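Local coordinates for Two-component system response regulator/GGDEF domain protein (Aeromonas salmonicida, PDB 3LUF) that probably makes cyclic di-GMP from GTP through its diguanylate cyclase domain, the piece described here being its two tandem magnesium-binding receiver domains, at residues 15-18 against 19-23; 67-70 against 71-75. All coordinates share one frame; numbering follows the deposited sequence. Where two conformers were deposited one is given.

Interaction 1: 15-18 against 19-23. Unlike the reference sequence in segment 19-23: Met-19 (reference Thr).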
loop_
_atom_site.group_PDB
_atom_site.type_symbol
_atom_site.label_atom_id
_atom_site.label_comp_id
_atom_site.label_asym_id
_atom_site.label_seq_id
_atom_site.Cartn_x
_atom_site.Cartn_y
_atom_site.Cartn_z
ATOM N N THR B 15 -29.558 -15.118 -6.134
ATOM C CA THR B 15 -29.076 -13.742 -6.280
ATOM C C THR B 15 -27.556 -13.644 -6.131
ATOM O O THR B 15 -26.858 -13.002 -6.953
ATOM C CB THR B 15 -29.754 -12.873 -5.200
ATOM O OG1 THR B 15 -31.161 -12.852 -5.475
ATOM C CG2 THR B 15 -29.220 -11.440 -5.222
ATOM N N ILE B 16 -27.048 -14.244 -5.058
ATOM C CA ILE B 16 -25.627 -14.096 -4.725
ATOM C C ILE B 16 -24.780 -14.857 -5.729
ATOM O O ILE B 16 -23.749 -14.365 -6.214
ATOM C CB ILE B 16 -25.344 -14.531 -3.264
ATOM C CG1 ILE B 16 -26.052 -13.554 -2.298
ATOM C CG2 ILE B 16 -23.849 -14.543 -2.966
ATOM C CD1 ILE B 16 -26.270 -14.096 -0.956
ATOM N N ARG B 17 -25.217 -16.059 -6.041
ATOM C CA ARG B 17 -24.450 -16.878 -7.001
ATOM C C ARG B 17 -24.409 -16.154 -8.348
ATOM O O ARG B 17 -23.334 -16.015 -8.946
ATOM C CB ARG B 17 -25.042 -18.289 -7.127
ATOM C CG ARG B 17 -24.293 -19.235 -8.066
ATOM C CD ARG B 17 -24.985 -20.626 -8.177
ATOM N NE ARG B 17 -26.289 -20.550 -8.838
ATOM C CZ ARG B 17 -27.473 -20.626 -8.216
ATOM N NH1 ARG B 17 -27.544 -20.705 -6.890
ATOM N NH2 ARG B 17 -28.599 -20.526 -8.936
ATOM N N ARG B 18 -25.553 -15.636 -8.797
ATOM C CA ARG B 18 -25.550 -14.903 -10.061
ATOM C C ARG B 18 -24.712 -13.603 -10.038
ATOM O O ARG B 18 -24.037 -13.297 -11.038
ATOM C CB ARG B 18 -26.959 -14.665 -10.591
ATOM C CG ARG B 18 -27.593 -15.958 -11.045
ATOM C CD ARG B 18 -28.867 -15.715 -11.714
ATOM N NE ARG B 18 -29.418 -16.999 -12.127
ATOM C CZ ARG B 18 -30.625 -17.138 -12.658
ATOM N NH1 ARG B 18 -31.398 -16.068 -12.864
ATOM N NH2 ARG B 18 -31.042 -18.345 -12.993
HETATM N N MSE B 19 -24.724 -12.871 -8.922
HETATM C CA MSE B 19 -23.828 -11.689 -8.764
HETATM C C MSE B 19 -22.359 -12.053 -8.896
HETATM O O MSE B 19 -21.573 -11.341 -9.560
HETATM C CB MSE B 19 -24.022 -11.023 -7.405
HETATM C CG MSE B 19 -25.270 -10.230 -7.315
HETATM SE SE MSE B 19 -25.486 -9.616 -5.437
HETATM C CE MSE B 19 -26.869 -8.407 -5.983
ATOM N N LEU B 20 -21.984 -13.170 -8.263
ATOM C CA LEU B 20 -20.603 -13.640 -8.300
ATOM C C LEU B 20 -20.207 -14.066 -9.708
ATOM O O LEU B 20 -19.132 -13.718 -10.180
ATOM C CB LEU B 20 -20.418 -14.804 -7.353
ATOM C CG LEU B 20 -20.279 -14.462 -5.890
ATOM C CD1 LEU B 20 -20.292 -15.731 -5.054
ATOM C CD2 LEU B 20 -18.991 -13.602 -5.622
ATOM N N ILE B 21 -21.075 -14.819 -10.367
ATOM C CA ILE B 21 -20.792 -15.256 -11.745
ATOM C C ILE B 21 -20.585 -14.051 -12.644
ATOM O O ILE B 21 -19.565 -13.961 -13.313
ATOM C CB ILE B 21 -21.889 -16.152 -12.313
ATOM C CG1 ILE B 21 -21.919 -17.490 -11.546
ATOM C CG2 ILE B 21 -21.689 -16.342 -13.833
ATOM C CD1 ILE B 21 -23.207 -18.304 -11.789
ATOM N N GLN B 22 -21.533 -13.112 -12.625
ATOM C CA GLN B 22 -21.477 -11.930 -13.494
ATOM C C GLN B 22 -20.203 -11.111 -13.269
ATOM O O GLN B 22 -19.524 -10.732 -14.223
ATOM C CB GLN B 22 -22.711 -11.058 -13.267
ATOM C CG GLN B 22 -22.808 -9.789 -14.129
ATOM C CD GLN B 22 -24.030 -8.963 -13.745
ATOM O OE1 GLN B 22 -24.447 -8.974 -12.580
ATOM N NE2 GLN B 22 -24.620 -8.254 -14.713
ATOM N N ALA B 23 -19.880 -10.857 -12.003
ATOM C CA ALA B 23 -18.715 -10.044 -11.659
ATOM C C ALA B 23 -17.398 -10.754 -11.994
ATOM O O ALA B 23 -16.481 -10.139 -12.563
ATOM C CB ALA B 23 -18.747 -9.637 -10.220
#
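Thr-15 and Met-19, one turn apart on helix 14-27, lie side by side and point the same way. The methyl CG2 of Thr-15 meets CE of Met-19, a selenomethionine, at 3.9 Å, with SE a little farther off. Met-19 has CG anti to its carbonyl carbon (chi1 -75°) and an extended chain beyond, a course that carries CG past the carbonyl oxygen of Thr-15 and SE back towards the threonine methyl. The side chain of this residue, which departs from the reference threonine, also touches Arg-106 and Leu-109 of helix 106-122.

A second side-by-side pair joins Arg-17 and Ile-21: the aliphatic CG of the arginine lies 4.0 Å from CD1 of the isoleucine. Both residues also touch Ala-34 of strand 31-35, so this flank of the helix packs on an edge strand of the receiver-domain sheet. Beyond its bend at chi3 (67°), Arg-17 gives NH1 to the carbonyl oxygen of Glu-11, next to the magnesium ligand Asp-12. Ile-16 and Leu-20 approach more loosely, CG2 to CD1 at 4.3 Å.

The backbone beneath is regular alpha-helix. Met-19 N bonds to Thr-15 O at 2.9 Å, and Ile-21 N to Arg-17 O, also at 2.9 Å, is straighter, with an N-H...O angle of 166°. Main-chain hydrogen bonds thus set the i to i+4 spacing, while the side-chain touches are purely apolar; the polar end of Arg-17 turns instead to the segment carrying Glu-11 and Asp-12, where its positive charge would probably moderate the negative potential of these two acids.

Interaction 2: 67-70 against 71-75; sequences VKVL and LERGL
The backbone runs on as alpha-helix from residue 67 into the last turn, through Leu-71 N to Val-67 O (2.9 Å) and Glu-72 N to Lys-68 O, then closes as Leu-75 N returns to Leu-70 O at 3.1 Å. On the flank facing strand 77-81, Val-67 and Leu-71 lie alongside each other, CG1 to CD1 at 3.7 Å. With CG1 of Val-67 anti to the backbone N (chi1 173°), that methyl is turned to the leucine, and both side chains reach Val-77 of that strand.

Lys-68 and Glu-72 lie side by side and point the same way on the exposed side. OE1 of Glu-72 lies 3.4 Å from Lys-68 CE, whereas NZ stays 4.6 Å from OE1; the opposite charges may attract at this range without forming a salt bridge.

The return of Leu-75 N to Leu-70 O and of Gly-74 N to Leu-71 O makes a Schellman motif, ending the helix of the beta-alpha-beta unit between strands 49-55 and 77-81. Gly-74 suits the turn because its phi of 83° is readily adopted by glycine.

Arg-73 folds back over the last turn: CD2 of Leu-70 sits over one face of its guanidinium, 3.8 Å from NH1, while CG1 of Val-69 approaches NH2 obliquely at 3.6 Å. NH1 is hydrogen-bonded to the carbonyl oxygen of Ala-41, a bond that ties down the charged end of the arginine, with the leucine methyl over one face. The same CD2 of Leu-70 meets CD1 of Leu-75 at 4.1 Å, the two leucines crossing at an angle, and both residues continue inward to Leu-8 of strand 6-10.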
loop_
_atom_site.group_PDB
_atom_site.type_symbol
_atom_site.label_atom_id
_atom_site.label_comp_id
_atom_site.label_asym_id
_atom_site.label_seq_id
_atom_site.Cartn_x
_atom_site.Cartn_y
_atom_site.Cartn_z
ATOM N N VAL B 67 -16.990 -27.132 3.441
ATOM C CA VAL B 67 -15.616 -26.607 3.555
ATOM C C VAL B 67 -14.625 -27.759 3.676
ATOM O O VAL B 67 -13.682 -27.868 2.894
ATOM C CB VAL B 67 -15.466 -25.620 4.730
ATOM C CG1 VAL B 67 -13.972 -25.207 4.951
ATOM C CG2 VAL B 67 -16.332 -24.366 4.482
ATOM N N LYS B 68 -14.870 -28.625 4.643
ATOM C CA LYS B 68 -13.985 -29.753 4.888
ATOM C C LYS B 68 -13.972 -30.730 3.716
ATOM O O LYS B 68 -12.922 -31.242 3.341
ATOM C CB LYS B 68 -14.383 -30.432 6.185
ATOM C CG LYS B 68 -13.514 -31.622 6.589
ATOM C CD LYS B 68 -14.013 -32.131 7.941
ATOM C CE LYS B 68 -13.301 -33.400 8.366
ATOM N NZ LYS B 68 -13.970 -33.948 9.570
ATOM N N VAL B 69 -15.141 -31.001 3.144
ATOM C CA VAL B 69 -15.251 -31.885 1.987
ATOM C C VAL B 69 -14.374 -31.402 0.843
ATOM O O VAL B 69 -13.633 -32.180 0.247
ATOM C CB VAL B 69 -16.710 -32.035 1.513
ATOM C CG1 VAL B 69 -16.779 -32.736 0.164
ATOM C CG2 VAL B 69 -17.527 -32.818 2.569
ATOM N N LEU B 70 -14.448 -30.105 0.539
ATOM C CA LEU B 70 -13.701 -29.572 -0.591
ATOM C C LEU B 70 -12.204 -29.416 -0.278
ATOM O O LEU B 70 -11.373 -29.688 -1.132
ATOM C CB LEU B 70 -14.352 -28.272 -1.100
ATOM C CG LEU B 70 -15.742 -28.561 -1.677
ATOM C CD1 LEU B 70 -16.548 -27.230 -1.824
ATOM C CD2 LEU B 70 -15.714 -29.286 -3.097
ATOM N N LEU B 71 -11.876 -28.998 0.929
ATOM C CA LEU B 71 -10.469 -28.958 1.358
ATOM C C LEU B 71 -9.821 -30.340 1.193
ATOM O O LEU B 71 -8.677 -30.452 0.708
ATOM C CB LEU B 71 -10.359 -28.512 2.803
ATOM C CG LEU B 71 -10.617 -27.030 3.061
ATOM C CD1 LEU B 71 -10.683 -26.738 4.528
ATOM C CD2 LEU B 71 -9.543 -26.143 2.415
ATOM N N GLU B 72 -10.570 -31.382 1.565
ATOM C CA GLU B 72 -10.045 -32.756 1.503
ATOM C C GLU B 72 -9.907 -33.251 0.078
ATOM O O GLU B 72 -9.134 -34.176 -0.177
ATOM C CB GLU B 72 -10.864 -33.709 2.365
ATOM C CG GLU B 72 -10.544 -33.479 3.839
ATOM C CD GLU B 72 -11.186 -34.478 4.782
ATOM O OE1 GLU B 72 -11.032 -34.258 5.998
ATOM O OE2 GLU B 72 -11.829 -35.462 4.330
ATOM N N ARG B 73 -10.605 -32.599 -0.856
ATOM C CA ARG B 73 -10.430 -32.872 -2.274
ATOM C C ARG B 73 -9.267 -32.119 -2.904
ATOM O O ARG B 73 -9.010 -32.266 -4.094
ATOM C CB ARG B 73 -11.710 -32.602 -3.045
ATOM C CG ARG B 73 -12.687 -33.738 -2.928
ATOM C CD ARG B 73 -13.808 -33.505 -3.878
ATOM N NE ARG B 73 -15.074 -33.888 -3.288
ATOM C CZ ARG B 73 -16.242 -33.469 -3.758
ATOM N NH1 ARG B 73 -16.273 -32.654 -4.814
ATOM N NH2 ARG B 73 -17.357 -33.858 -3.174
ATOM N N GLY B 74 -8.551 -31.353 -2.086
ATOM C CA GLY B 74 -7.410 -30.563 -2.520
ATOM C C GLY B 74 -7.767 -29.218 -3.140
ATOM O O GLY B 74 -6.930 -28.620 -3.830
ATOM N N LEU B 75 -8.989 -28.732 -2.898
ATOM C CA LEU B 75 -9.358 -27.404 -3.396
ATOM C C LEU B 75 -9.118 -26.428 -2.286
ATOM O O LEU B 75 -9.580 -26.626 -1.146
ATOM C CB LEU B 75 -10.833 -27.286 -3.826
ATOM C CG LEU B 75 -11.350 -27.894 -5.121
ATOM C CD1 LEU B 75 -11.936 -29.240 -4.736
ATOM C CD2 LEU B 75 -12.463 -27.065 -5.678
#

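How the interactions relate
Interactions 1 and 2 belong to the first receiver domain and follow one another along the chain, on two different helices. Their centres are 22 Å apart and their nearest atoms about 12 Å, so they do not touch. What they share is the parallel sheet between them and its magnesium site, formed by Asp-12, Asp-55 and Thr-57. The 15-23 helix segment is the nearer to it, the Ile-16 side chain lying about 7 Å from the ion, against about 11 Å for the side chain of Val-67 in interaction 2. The side chain of Val-67 comes within about 8 Å of that of Asp-55, the predicted phosphorylation site, unmodified here.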